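Side-chain contact in RNA-binding protein (Porphyromonas gingivalis W83, PDB 7JLY), which probably binds RNA through a single RNA recognition motif and can bind calcium: residues T20-Q25 with E62-Q67. Numbering follows the deposited sequence.
Sequences TGLLQQ and EELFDQ
Leu-64, in the last turn of helix 54-64, meets both Leu-22 and Leu-23 near the end of helix 16-23, and these three side chains carry the contact between the two segments. With Leu-22 it joins tip to tip: CD2 of Leu-64 lies 3.9 Å from Leu-22 CD1, while CD1 of Leu-64 sits 4.0 Å from both CG and CD2 of Leu-22. The CG of Leu-22 stands anti to its own nitrogen (chi1 -175°), which carries the branched end across to Leu-64. Leu-23 comes in at a slant, touching Leu-64 CD1 through its own CD1 at 4.0 Å; its side chain also packs on Val-29, Val-49 and Met-51 of the sheet.

Toward solvent the two segments draw apart, and polar groups bond within their own segment. Gln-25 turns its amide back on the helix, NE2 donating to Leu-22 O at 2.9 Å, directed at a lone pair of that oxygen. Gln-67, the closing residue of the type II beta turn that starts at Leu-64, reaches Glu-63 O through NE2 at 2.8 Å, from 49° above the carbonyl plane. OE2 of Glu-63 is hydrogen-bonded to the hydroxyl of Tyr-26, just beyond the first segment. Purely apolar and burying just 121 Å², the contact implies that the ends of the helices on one face of this RRM fold meet here through leucine methyl packing, without directional bonds between the segments.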
# COMPACT_ATOMS: atom_id res chain seq x y z
N THR A 20 5.17 0.98 -4.12
CA THR A 20 4.95 1.43 -5.49
C THR A 20 5.26 0.30 -6.45
O THR A 20 4.51 0.07 -7.40
CB THR A 20 5.81 2.65 -5.83
OG1 THR A 20 5.49 3.73 -4.94
CG2 THR A 20 5.56 3.08 -7.27
N GLY A 21 6.36 -0.41 -6.20
CA GLY A 21 6.78 -1.50 -7.08
C GLY A 21 5.72 -2.58 -7.19
O GLY A 21 5.49 -3.16 -8.26
N LEU A 22 5.09 -2.86 -6.05
CA LEU A 22 4.04 -3.86 -5.96
C LEU A 22 2.78 -3.43 -6.71
O LEU A 22 2.24 -4.18 -7.53
CB LEU A 22 3.71 -4.13 -4.49
CG LEU A 22 2.70 -5.25 -4.21
CD1 LEU A 22 3.24 -6.57 -4.73
CD2 LEU A 22 2.38 -5.33 -2.71
N LEU A 23 2.29 -2.23 -6.41
CA LEU A 23 1.00 -1.78 -6.91
C LEU A 23 1.06 -1.28 -8.35
O LEU A 23 0.08 -1.38 -9.08
CB LEU A 23 0.41 -0.70 -5.99
CG LEU A 23 -0.37 -1.21 -4.75
CD1 LEU A 23 -1.53 -2.06 -5.18
CD2 LEU A 23 0.52 -1.98 -3.76
N GLN A 24 2.21 -0.77 -8.78
CA GLN A 24 2.28 -0.17 -10.12
C GLN A 24 2.18 -1.26 -11.20
O GLN A 24 1.99 -0.95 -12.38
CB GLN A 24 3.55 0.66 -10.30
CG GLN A 24 4.79 -0.15 -10.57
CD GLN A 24 6.05 0.71 -10.68
OE1 GLN A 24 5.97 1.94 -10.66
NE2 GLN A 24 7.20 0.06 -10.79
N GLN A 25 2.31 -2.52 -10.80
CA GLN A 25 2.10 -3.64 -11.71
C GLN A 25 0.69 -3.69 -12.27
O GLN A 25 0.48 -4.26 -13.34
CB GLN A 25 2.39 -4.96 -10.99
CG GLN A 25 3.86 -5.16 -10.56
CD GLN A 25 4.05 -6.47 -9.80
OE1 GLN A 25 4.78 -7.35 -10.24
NE2 GLN A 25 3.39 -6.60 -8.66
N GLU A 62 -7.90 -7.42 -5.37
CA GLU A 62 -8.44 -8.77 -5.58
C GLU A 62 -7.31 -9.78 -5.79
O GLU A 62 -7.37 -10.91 -5.30
CB GLU A 62 -9.39 -8.78 -6.78
CG GLU A 62 -9.92 -10.16 -7.18
CD GLU A 62 -11.00 -10.66 -6.24
OE1 GLU A 62 -11.48 -9.87 -5.39
OE2 GLU A 62 -11.37 -11.86 -6.35
N GLU A 63 -6.28 -9.37 -6.52
CA GLU A 63 -5.15 -10.27 -6.76
C GLU A 63 -4.31 -10.43 -5.50
O GLU A 63 -3.92 -11.54 -5.13
CB GLU A 63 -4.28 -9.75 -7.92
CG GLU A 63 -2.96 -10.52 -8.05
CD GLU A 63 -2.33 -10.40 -9.42
OE1 GLU A 63 -3.08 -10.21 -10.41
OE2 GLU A 63 -1.09 -10.52 -9.50
N LEU A 64 -4.04 -9.31 -4.84
CA LEU A 64 -3.07 -9.33 -3.74
C LEU A 64 -3.64 -9.88 -2.44
O LEU A 64 -2.88 -10.25 -1.55
CB LEU A 64 -2.51 -7.93 -3.50
CG LEU A 64 -1.58 -7.40 -4.60
CD1 LEU A 64 -1.23 -5.96 -4.32
CD2 LEU A 64 -0.31 -8.24 -4.70
N PHE A 65 -4.98 -9.93 -2.34
CA PHE A 65 -5.65 -10.39 -1.13
C PHE A 65 -5.08 -11.71 -0.59
O PHE A 65 -5.00 -12.71 -1.31
CB PHE A 65 -7.16 -10.55 -1.36
CG PHE A 65 -7.90 -11.11 -0.17
CD1 PHE A 65 -8.19 -10.30 0.92
CD2 PHE A 65 -8.28 -12.44 -0.13
CE1 PHE A 65 -8.85 -10.81 2.03
CE2 PHE A 65 -8.95 -12.95 0.98
CZ PHE A 65 -9.23 -12.13 2.06
N ASP A 66 -4.65 -11.66 0.68
CA ASP A 66 -4.21 -12.84 1.43
C ASP A 66 -2.83 -13.37 1.00
O ASP A 66 -2.37 -14.37 1.52
CB ASP A 66 -5.24 -13.97 1.30
CG ASP A 66 -5.44 -14.72 2.59
OD1 ASP A 66 -5.70 -14.06 3.63
OD2 ASP A 66 -5.35 -15.97 2.56
N GLN A 67 -2.18 -12.70 0.05
CA GLN A 67 -0.84 -13.12 -0.34
C GLN A 67 0.20 -12.67 0.69
O GLN A 67 0.03 -11.66 1.35
CB GLN A 67 -0.47 -12.56 -1.72
CG GLN A 67 -1.23 -13.20 -2.88
CD GLN A 67 -0.54 -12.94 -4.20
OE1 GLN A 67 0.67 -13.12 -4.33
NE2 GLN A 67 -1.30 -12.48 -5.18